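PDB 5SZR: protein Pcdhgb2 from Mus musculus, which probably mediates calcium-dependent cell adhesion and may help set up and maintain specific neuronal connections in the brain, here as its extracellular cadherin domains 3-6. Local coordinates for residues D333-F338 / T422-F427; V371-D376 / R402-V407; L406-D411 / S418-L423. All blocks are in the same frame, centred on the assembly; numbering follows the deposited sequence.

Three contacts join the four strands of one mixed sheet in the last cadherin domain of the chain, in the order 335-342, 418-428, 402-410, 368-374. Contact 3, the central hairpin pair, is the buried one; contacts 1 and 2 add the outer strands and are only partly buried. Contacts 1 and 3 share T422 and L423, contacts 2 and 3 share L406 and V407. Contact 1 is parallel, the other two antiparallel, and contact 2 breaks its register with a bulge. All three touch the mannose on T422. Contact 2 adds side-chain hydrogen bonds between its strands; in contacts 1 and 3 those bonds are backbone ones, polar side chains turn to sugars, and contact 3 ends at calcium.

Contact 1 of 3, residues D333-F338 / T422-F427; sequences DGSALF and TLHLIF. With MAN (alpha-D-mannopyranose), chain B.
Backbone hydrogen bonds zip G334-F338 to T422-I426 in parallel, the two strand axes 19° apart. T422 N donates to G334 O at 2.8 Å, A336 and F338 exchange bonds with the residues flanking their partners, and I426 N closes the series on F338 O at 2.8 Å.

Van der Waals contacts lie on both faces. On the face with A336 and L423, F338 runs alongside L425, F338 CD2 to L425 CD2 at 3.7 Å, while L423 CD2 meets the ring edge near its plane. On the other face L337 CD1 touches I426 CD1 at 3.5 Å. There too S335 CB packs 3.4 Å from H424 NE2, S335 OG lies in plane at the imidazole edge, and T422 CG2 lies above one ring face, displaced toward its rim.

Polar side-chain bonds gather at the start of the pairing. S335 OG donates to D333 OD1 at 2.6 Å. D333 OD2 accepts from mannose O6 at 2.8 Å, tying the glycan carried by T422 back to the turn.

Strand 335-342 is outermost in its four-stranded sheet; strand 402-410 flanks 418-428 on its other side, and F338 and L425 reach strand 350-357 of the facing sheet.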
loop_
_atom_site.group_PDB
_atom_site.type_symbol
_atom_site.label_atom_id
_atom_site.label_comp_id
_atom_site.label_asym_id
_atom_site.label_seq_id
_atom_site.Cartn_x
_atom_site.Cartn_y
_atom_site.Cartn_z
ATOM N N ASP A 333 -3.496 58.212 44.568
ATOM C CA ASP A 333 -2.747 58.891 43.519
ATOM C C ASP A 333 -1.480 58.145 43.118
ATOM O O ASP A 333 -0.707 58.668 42.308
ATOM C CB ASP A 333 -2.392 60.315 43.957
ATOM C CG ASP A 333 -1.339 60.349 45.047
ATOM O OD1 ASP A 333 -1.212 59.352 45.790
ATOM O OD2 ASP A 333 -0.638 61.375 45.164
ATOM N N GLY A 334 -1.247 56.953 43.664
ATOM C CA GLY A 334 -0.076 56.175 43.310
ATOM C C GLY A 334 1.217 56.633 43.946
ATOM O O GLY A 334 2.292 56.403 43.380
ATOM N N SER A 335 1.149 57.271 45.115
ATOM C CA SER A 335 2.324 57.819 45.772
ATOM C C SER A 335 2.525 57.173 47.138
ATOM O O SER A 335 1.588 56.649 47.747
ATOM C CB SER A 335 2.219 59.343 45.927
ATOM O OG SER A 335 1.180 59.704 46.824
ATOM N N ALA A 336 3.770 57.216 47.610
ATOM C CA ALA A 336 4.133 56.743 48.939
ATOM C C ALA A 336 5.108 57.728 49.566
ATOM O O ALA A 336 5.922 58.345 48.873
ATOM C CB ALA A 336 4.751 55.335 48.896
ATOM N N LEU A 337 5.027 57.871 50.885
ATOM C CA LEU A 337 5.766 58.901 51.603
ATOM C C LEU A 337 6.805 58.271 52.521
ATOM O O LEU A 337 6.478 57.406 53.338
ATOM C CB LEU A 337 4.815 59.784 52.413
ATOM C CG LEU A 337 5.459 60.850 53.305
ATOM C CD1 LEU A 337 6.412 61.717 52.503
ATOM C CD2 LEU A 337 4.392 61.698 53.970
ATOM N N PHE A 338 8.051 58.722 52.390
ATOM C CA PHE A 338 9.150 58.315 53.265
ATOM C C PHE A 338 9.841 59.596 53.724
ATOM O O PHE A 338 10.661 60.157 52.991
ATOM C CB PHE A 338 10.119 57.382 52.542
ATOM C CG PHE A 338 9.461 56.163 51.953
ATOM C CD1 PHE A 338 9.363 54.992 52.684
ATOM C CD2 PHE A 338 8.939 56.194 50.670
ATOM C CE1 PHE A 338 8.757 53.874 52.150
ATOM C CE2 PHE A 338 8.330 55.078 50.127
ATOM C CZ PHE A 338 8.239 53.916 50.869
ATOM N N THR A 422 4.930 56.647 42.588
ATOM C CA THR A 422 5.613 57.886 42.938
ATOM C C THR A 422 6.110 57.798 44.374
ATOM O O THR A 422 5.331 57.523 45.291
ATOM C CB THR A 422 4.698 59.100 42.780
ATOM O OG1 THR A 422 4.318 59.244 41.409
ATOM C CG2 THR A 422 5.425 60.356 43.221
ATOM N N LEU A 423 7.400 58.027 44.563
ATOM C CA LEU A 423 8.038 57.915 45.867
ATOM C C LEU A 423 8.449 59.308 46.311
ATOM O O LEU A 423 9.375 59.894 45.740
ATOM C CB LEU A 423 9.252 56.992 45.808
ATOM C CG LEU A 423 9.076 55.580 45.259
ATOM C CD1 LEU A 423 10.418 54.873 45.290
ATOM C CD2 LEU A 423 8.045 54.819 46.067
ATOM N N HIS A 424 7.755 59.837 47.316
ATOM C CA HIS A 424 8.133 61.090 47.953
ATOM C C HIS A 424 9.162 60.773 49.030
ATOM O O HIS A 424 8.838 60.148 50.045
ATOM C CB HIS A 424 6.914 61.794 48.547
ATOM C CG HIS A 424 5.839 62.091 47.548
ATOM N ND1 HIS A 424 6.005 62.998 46.523
ATOM C CD2 HIS A 424 4.577 61.614 47.428
ATOM C CE1 HIS A 424 4.896 63.060 45.809
ATOM N NE2 HIS A 424 4.013 62.231 46.337
ATOM N N LEU A 425 10.402 61.189 48.804
ATOM C CA LEU A 425 11.490 60.980 49.751
ATOM C C LEU A 425 11.854 62.328 50.363
ATOM O O LEU A 425 12.260 63.250 49.648
ATOM C CB LEU A 425 12.694 60.339 49.062
ATOM C CG LEU A 425 12.334 59.205 48.097
ATOM C CD1 LEU A 425 13.574 58.639 47.424
ATOM C CD2 LEU A 425 11.559 58.105 48.809
ATOM N N ILE A 426 11.696 62.445 51.678
ATOM C CA ILE A 426 11.848 63.714 52.382
ATOM C C ILE A 426 12.915 63.546 53.452
ATOM O O ILE A 426 12.751 62.740 54.377
ATOM C CB ILE A 426 10.522 64.178 53.000
ATOM C CG1 ILE A 426 9.441 64.257 51.921
ATOM C CG2 ILE A 426 10.697 65.520 53.701
ATOM C CD1 ILE A 426 8.137 64.804 52.429
ATOM N N PHE A 427 13.999 64.307 53.332
ATOM C CA PHE A 427 15.079 64.244 54.304
ATOM C C PHE A 427 14.688 64.946 55.594
ATOM O O PHE A 427 14.111 66.036 55.579
ATOM C CB PHE A 427 16.350 64.874 53.739
ATOM C CG PHE A 427 17.051 64.016 52.730
ATOM C CD1 PHE A 427 17.829 62.944 53.135
ATOM C CD2 PHE A 427 16.934 64.280 51.377
ATOM C CE1 PHE A 427 18.475 62.152 52.205
ATOM C CE2 PHE A 427 17.580 63.495 50.449
ATOM C CZ PHE A 427 18.350 62.429 50.865
HETATM C C1 MAN B . 2.893 59.060 41.306
HETATM C C2 MAN B . 2.600 59.053 39.806
HETATM C C3 MAN B . 2.772 60.472 39.253
HETATM C C4 MAN B . 1.888 61.471 40.018
HETATM C C5 MAN B . 2.179 61.412 41.529
HETATM C C6 MAN B . 1.171 62.224 42.340
HETATM O O2 MAN B . 1.237 58.685 39.553
HETATM O O3 MAN B . 2.501 60.547 37.854
HETATM O O4 MAN B . 2.142 62.785 39.551
HETATM O O5 MAN B . 2.123 60.028 42.012
HETATM O O6 MAN B . 1.553 62.198 43.715
#

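Contact 2 of 3, residues V371-D376 / R402-V407. With MAN (alpha-D-mannopyranose), chain B.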
loop_
_atom_site.group_PDB
_atom_site.type_symbol
_atom_site.label_atom_id
_atom_site.label_comp_id
_atom_site.label_asym_id
_atom_site.label_seq_id
_atom_site.Cartn_x
_atom_site.Cartn_y
_atom_site.Cartn_z
ATOM N N VAL A 371 13.840 54.495 36.798
ATOM C CA VAL A 371 13.464 55.843 37.213
ATOM C C VAL A 371 12.964 56.592 35.987
ATOM O O VAL A 371 13.712 56.785 35.023
ATOM C CB VAL A 371 14.645 56.584 37.859
ATOM C CG1 VAL A 371 14.293 58.063 38.078
ATOM C CG2 VAL A 371 15.031 55.933 39.178
ATOM N N LEU A 372 11.703 57.018 36.017
ATOM C CA LEU A 372 11.194 57.833 34.921
ATOM C C LEU A 372 11.444 59.318 35.160
ATOM O O LEU A 372 11.832 60.041 34.234
ATOM C CB LEU A 372 9.698 57.576 34.715
ATOM C CG LEU A 372 9.265 56.116 34.544
ATOM C CD1 LEU A 372 7.754 56.033 34.359
ATOM C CD2 LEU A 372 9.994 55.434 33.376
ATOM N N GLN A 373 11.236 59.784 36.392
ATOM C CA GLN A 373 11.448 61.177 36.752
ATOM C C GLN A 373 12.151 61.234 38.097
ATOM O O GLN A 373 11.886 60.411 38.978
ATOM C CB GLN A 373 10.126 61.949 36.819
ATOM C CG GLN A 373 9.388 62.039 35.500
ATOM C CD GLN A 373 7.975 62.564 35.655
ATOM O OE1 GLN A 373 7.480 62.743 36.770
ATOM N NE2 GLN A 373 7.313 62.812 34.531
ATOM N N ALA A 374 13.049 62.205 38.245
ATOM C CA ALA A 374 13.774 62.410 39.490
ATOM C C ALA A 374 13.957 63.901 39.713
ATOM O O ALA A 374 14.360 64.617 38.791
ATOM C CB ALA A 374 15.136 61.710 39.467
ATOM N N SER A 375 13.656 64.369 40.929
ATOM C CA SER A 375 13.875 65.779 41.237
ATOM C C SER A 375 15.356 66.126 41.282
ATOM O O SER A 375 15.713 67.297 41.121
ATOM C CB SER A 375 13.198 66.155 42.561
ATOM O OG SER A 375 13.524 65.239 43.591
ATOM N N ASP A 376 16.223 65.137 41.489
ATOM C CA ASP A 376 17.669 65.339 41.416
ATOM C C ASP A 376 18.281 64.035 40.936
ATOM O O ASP A 376 18.533 63.122 41.738
ATOM C CB ASP A 376 18.256 65.766 42.758
ATOM C CG ASP A 376 19.706 66.192 42.650
ATOM O OD1 ASP A 376 20.154 66.507 41.528
ATOM O OD2 ASP A 376 20.398 66.223 43.689
ATOM N N ARG A 402 12.889 67.957 50.233
ATOM C CA ARG A 402 11.855 67.132 49.622
ATOM C C ARG A 402 12.328 66.634 48.263
ATOM O O ARG A 402 12.748 67.430 47.417
ATOM C CB ARG A 402 10.552 67.915 49.460
ATOM C CG ARG A 402 9.884 68.344 50.757
ATOM C CD ARG A 402 8.471 68.834 50.474
ATOM N NE ARG A 402 7.728 67.853 49.681
ATOM C CZ ARG A 402 6.729 67.111 50.146
ATOM N NH1 ARG A 402 6.329 67.251 51.404
ATOM N NH2 ARG A 402 6.118 66.240 49.348
ATOM N N GLN A 403 12.244 65.322 48.055
ATOM C CA GLN A 403 12.642 64.695 46.805
ATOM C C GLN A 403 11.506 63.827 46.285
ATOM O O GLN A 403 10.683 63.325 47.056
ATOM C CB GLN A 403 13.910 63.850 46.981
ATOM C CG GLN A 403 15.136 64.661 47.358
ATOM C CD GLN A 403 15.701 65.426 46.182
ATOM O OE1 GLN A 403 15.482 65.056 45.026
ATOM N NE2 GLN A 403 16.434 66.497 46.467
ATOM N N ARG A 404 11.469 63.647 44.970
ATOM C CA ARG A 404 10.397 62.889 44.338
ATOM C C ARG A 404 10.952 62.032 43.213
ATOM O O ARG A 404 11.672 62.534 42.344
ATOM C CB ARG A 404 9.315 63.825 43.799
ATOM C CG ARG A 404 8.271 63.139 42.943
ATOM C CD ARG A 404 7.299 64.163 42.386
ATOM N NE ARG A 404 6.272 63.557 41.550
ATOM C CZ ARG A 404 6.455 63.200 40.283
ATOM N NH1 ARG A 404 5.455 62.661 39.599
ATOM N NH2 ARG A 404 7.636 63.372 39.701
ATOM N N LEU A 405 10.609 60.743 43.236
ATOM C CA LEU A 405 10.978 59.786 42.201
ATOM C C LEU A 405 9.718 59.169 41.609
ATOM O O LEU A 405 8.822 58.751 42.350
ATOM C CB LEU A 405 11.864 58.666 42.757
ATOM C CG LEU A 405 13.318 58.866 43.185
ATOM C CD1 LEU A 405 13.898 57.515 43.569
ATOM C CD2 LEU A 405 14.143 59.495 42.087
ATOM N N LEU A 406 9.658 59.098 40.279
ATOM C CA LEU A 406 8.610 58.367 39.570
ATOM C C LEU A 406 9.254 57.126 38.967
ATOM O O LEU A 406 10.043 57.227 38.023
ATOM C CB LEU A 406 7.950 59.232 38.498
ATOM C CG LEU A 406 6.947 58.499 37.595
ATOM C CD1 LEU A 406 5.845 57.854 38.425
ATOM C CD2 LEU A 406 6.352 59.434 36.550
ATOM N N VAL A 407 8.921 55.960 39.512
ATOM C CA VAL A 407 9.580 54.713 39.144
ATOM C C VAL A 407 8.614 53.820 38.378
ATOM O O VAL A 407 7.394 53.855 38.580
ATOM C CB VAL A 407 10.140 53.972 40.377
ATOM C CG1 VAL A 407 11.118 54.859 41.131
ATOM C CG2 VAL A 407 9.008 53.517 41.285
HETATM C C1 MAN B . 2.893 59.060 41.306
HETATM C C2 MAN B . 2.600 59.053 39.806
HETATM C C3 MAN B . 2.772 60.472 39.253
HETATM C C4 MAN B . 1.888 61.471 40.018
HETATM C C5 MAN B . 2.179 61.412 41.529
HETATM C C6 MAN B . 1.171 62.224 42.340
HETATM O O2 MAN B . 1.237 58.685 39.553
HETATM O O3 MAN B . 2.501 60.547 37.854
HETATM O O4 MAN B . 2.142 62.785 39.551
HETATM O O5 MAN B . 2.123 60.028 42.012
HETATM O O6 MAN B . 1.553 62.198 43.715
#
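A classic beta bulge marks this antiparallel edge of the cadherin sheet: L372 and Q373 lie opposite the single residue L406, whose carbonyl accepts from two backbone donors. L372 N reaches L406 O at 2.6 Å, nearly in line with the carbonyl, and Q373 N comes to L406 O at 3.3 Å, onto a lone pair in the carbonyl plane. L406 N returns a bond to Q373 O.

Beyond the bulge Q373 and R404 run alongside each other off the same face. The extended arginine, its CG anti to the backbone N (chi1 171°), brings R404 NH2 to Q373 OE1 at 3.0 Å, with the oxygen in the guanidinium plane although the amide is turned 41° from it. R404 NH1 also makes a weak bond to O4 of the mannose on T422. Q373 OE1 further leans on L406 CD2 at 3.5 Å, while A374 CB packs on L405 CD2 at 3.6 Å on the opposite face. At the far end S375 OG accepts from R404 N at 2.9 Å.

A leucine in place of R404 would probably leave the Q373 amide oxygen without its donor and the sugar O4 without its weak tether.

Chemically, the bulge is met by two backbone donors on one carbonyl, and the R404 guanidinium adds a side-chain link to the outer strand and, weakly, to the glycan.

Contact 3 of 3, residues L406-D411 / S418-L423. With CA (calcium ion), chain R; MAN (alpha-D-mannopyranose), chain U; MAN (alpha-D-mannopyranose), chain V; MAN (alpha-D-mannopyranose), chain B.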
loop_
_atom_site.group_PDB
_atom_site.type_symbol
_atom_site.label_atom_id
_atom_site.label_comp_id
_atom_site.label_asym_id
_atom_site.label_seq_id
_atom_site.Cartn_x
_atom_site.Cartn_y
_atom_site.Cartn_z
ATOM N N LEU A 406 9.658 59.098 40.279
ATOM C CA LEU A 406 8.610 58.367 39.570
ATOM C C LEU A 406 9.254 57.126 38.967
ATOM O O LEU A 406 10.043 57.227 38.023
ATOM C CB LEU A 406 7.950 59.232 38.498
ATOM C CG LEU A 406 6.947 58.499 37.595
ATOM C CD1 LEU A 406 5.845 57.854 38.425
ATOM C CD2 LEU A 406 6.352 59.434 36.550
ATOM N N VAL A 407 8.921 55.960 39.512
ATOM C CA VAL A 407 9.580 54.713 39.144
ATOM C C VAL A 407 8.614 53.820 38.378
ATOM O O VAL A 407 7.394 53.855 38.580
ATOM C CB VAL A 407 10.140 53.972 40.377
ATOM C CG1 VAL A 407 11.118 54.859 41.131
ATOM C CG2 VAL A 407 9.008 53.517 41.285
ATOM N N ALA A 408 9.179 53.001 37.495
ATOM C CA ALA A 408 8.413 52.069 36.683
ATOM C C ALA A 408 9.006 50.677 36.839
ATOM O O ALA A 408 10.221 50.495 36.699
ATOM C CB ALA A 408 8.417 52.488 35.205
ATOM N N VAL A 409 8.154 49.703 37.136
ATOM C CA VAL A 409 8.536 48.298 37.131
ATOM C C VAL A 409 7.970 47.674 35.861
ATOM O O VAL A 409 6.751 47.674 35.648
ATOM C CB VAL A 409 8.050 47.572 38.398
ATOM C CG1 VAL A 409 6.599 47.918 38.708
ATOM C CG2 VAL A 409 8.244 46.076 38.267
ATOM N N ARG A 410 8.860 47.172 35.003
ATOM C CA ARG A 410 8.501 46.636 33.697
ATOM C C ARG A 410 8.845 45.156 33.622
ATOM O O ARG A 410 9.795 44.691 34.258
ATOM C CB ARG A 410 9.233 47.376 32.573
ATOM C CG ARG A 410 9.019 48.875 32.573
ATOM C CD ARG A 410 9.497 49.516 31.277
ATOM N NE ARG A 410 8.782 50.767 31.032
ATOM C CZ ARG A 410 9.326 51.978 31.098
ATOM N NH1 ARG A 410 10.615 52.120 31.379
ATOM N NH2 ARG A 410 8.579 53.047 30.862
ATOM N N ASP A 411 8.072 44.410 32.836
ATOM C CA ASP A 411 8.453 43.039 32.553
ATOM C C ASP A 411 9.292 43.001 31.275
ATOM O O ASP A 411 9.557 44.028 30.644
ATOM C CB ASP A 411 7.225 42.121 32.482
ATOM C CG ASP A 411 6.226 42.524 31.400
ATOM O OD1 ASP A 411 6.621 43.102 30.365
ATOM O OD2 ASP A 411 5.025 42.240 31.589
ATOM N N SER A 418 3.825 47.376 32.356
ATOM C CA SER A 418 4.503 48.022 33.470
ATOM C C SER A 418 3.504 48.495 34.517
ATOM O O SER A 418 2.297 48.583 34.272
ATOM C CB SER A 418 5.340 49.212 32.997
ATOM O OG SER A 418 4.491 50.264 32.577
ATOM N N ALA A 419 4.039 48.794 35.697
ATOM C CA ALA A 419 3.338 49.506 36.752
ATOM C C ALA A 419 4.234 50.638 37.234
ATOM O O ALA A 419 5.459 50.580 37.089
ATOM C CB ALA A 419 2.966 48.583 37.921
ATOM N N THR A 420 3.618 51.676 37.798
ATOM C CA THR A 420 4.345 52.860 38.228
ATOM C C THR A 420 4.017 53.180 39.680
ATOM O O THR A 420 2.983 52.771 40.212
ATOM C CB THR A 420 4.020 54.069 37.340
ATOM O OG1 THR A 420 2.603 54.274 37.305
ATOM C CG2 THR A 420 4.530 53.844 35.926
ATOM N N ALA A 421 4.923 53.920 40.320
ATOM C CA ALA A 421 4.712 54.410 41.675
ATOM C C ALA A 421 5.515 55.689 41.873
ATOM O O ALA A 421 6.642 55.805 41.380
ATOM C CB ALA A 421 5.109 53.366 42.723
ATOM N N THR A 422 4.930 56.647 42.588
ATOM C CA THR A 422 5.613 57.886 42.938
ATOM C C THR A 422 6.110 57.798 44.374
ATOM O O THR A 422 5.331 57.523 45.291
ATOM C CB THR A 422 4.698 59.100 42.780
ATOM O OG1 THR A 422 4.318 59.244 41.409
ATOM C CG2 THR A 422 5.425 60.356 43.221
ATOM N N LEU A 423 7.400 58.027 44.563
ATOM C CA LEU A 423 8.038 57.915 45.867
ATOM C C LEU A 423 8.449 59.308 46.311
ATOM O O LEU A 423 9.375 59.894 45.740
ATOM C CB LEU A 423 9.252 56.992 45.808
ATOM C CG LEU A 423 9.076 55.580 45.259
ATOM C CD1 LEU A 423 10.418 54.873 45.290
ATOM C CD2 LEU A 423 8.045 54.819 46.067
HETATM CA CA CA R . 3.942 40.041 32.522
HETATM C C1 MAN U . 5.299 51.377 32.161
HETATM C C2 MAN U . 4.228 52.473 32.110
HETATM C C3 MAN U . 3.238 52.154 30.988
HETATM C C4 MAN U . 3.984 52.012 29.664
HETATM C C5 MAN U . 5.005 50.873 29.802
HETATM C C6 MAN U . 5.851 50.669 28.562
HETATM O O2 MAN U . 4.820 53.734 31.762
HETATM O O3 MAN U . 2.212 53.128 30.877
HETATM O O4 MAN U . 3.071 51.723 28.610
HETATM O O5 MAN U . 5.909 51.170 30.905
HETATM O O6 MAN U . 7.034 49.981 28.956
HETATM C C1 MAN V . 2.277 55.531 37.935
HETATM C C2 MAN V . 0.801 55.295 38.290
HETATM C C3 MAN V . -0.039 55.241 37.013
HETATM C C4 MAN V . 0.219 56.472 36.137
HETATM C C5 MAN V . 1.720 56.600 35.840
HETATM C C6 MAN V . 2.054 57.863 35.078
HETATM O O2 MAN V . 0.274 56.386 39.049
HETATM O O3 MAN V . -1.427 55.135 37.301
HETATM O O4 MAN V . -0.484 56.340 34.913
HETATM O O5 MAN V . 2.456 56.640 37.085
HETATM O O6 MAN V . 1.508 58.966 35.802
HETATM C C1 MAN B . 2.893 59.060 41.306
HETATM C C2 MAN B . 2.600 59.053 39.806
HETATM C C3 MAN B . 2.772 60.472 39.253
HETATM C C4 MAN B . 1.888 61.471 40.018
HETATM C C5 MAN B . 2.179 61.412 41.529
HETATM C C6 MAN B . 1.171 62.224 42.340
HETATM O O2 MAN B . 1.237 58.685 39.553
HETATM O O3 MAN B . 2.501 60.547 37.854
HETATM O O4 MAN B . 2.142 62.785 39.551
HETATM O O5 MAN B . 2.123 60.028 42.012
HETATM O O6 MAN B . 1.553 62.198 43.715
#
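The guanidinium of R410 is the flat group of this hairpin, with protein on one face and a sugar at its edge. That face carries the methyl of A408, CB 4.2 Å above the plane and over its centre; at the edge, in plane, is C5 of the mannose joined to S418 OG. R410 NE donates to the ring oxygen O5 of that sugar at 2.9 Å and makes a weak bond to O6, while R410 NH2 adds a longer bond to O5, so O5 is held by two N-H groups. The side chain, extended from CG to NE, starts against S418, R410 CG to S418 CB at 3.7 Å.

V407 with A421 and V409 with A419 are hydrogen-bonded pairs, each bonded both ways, V409 N to A419 O being 2.8 Å. On their face of the sheet V409 CG1, tucked in over the main chain by a chi1 of 46°, meets A419 CB at 3.8 Å, and V407 CG1 reaches L423 CD1 at 4.2 Å. The other face holds A408, T420 and two further O-linked mannoses, on T420 and T422.

D411, just past the strand, binds a calcium ion through OD2 at 2.6 Å, with N319, N321, D358, D360 and N364 completing the site. The hairpin is the centre of its sheet, flanked by strands 368-374 and 335-342, while V409 and A419 pack on V325 of strand 324-327 in the facing sheet.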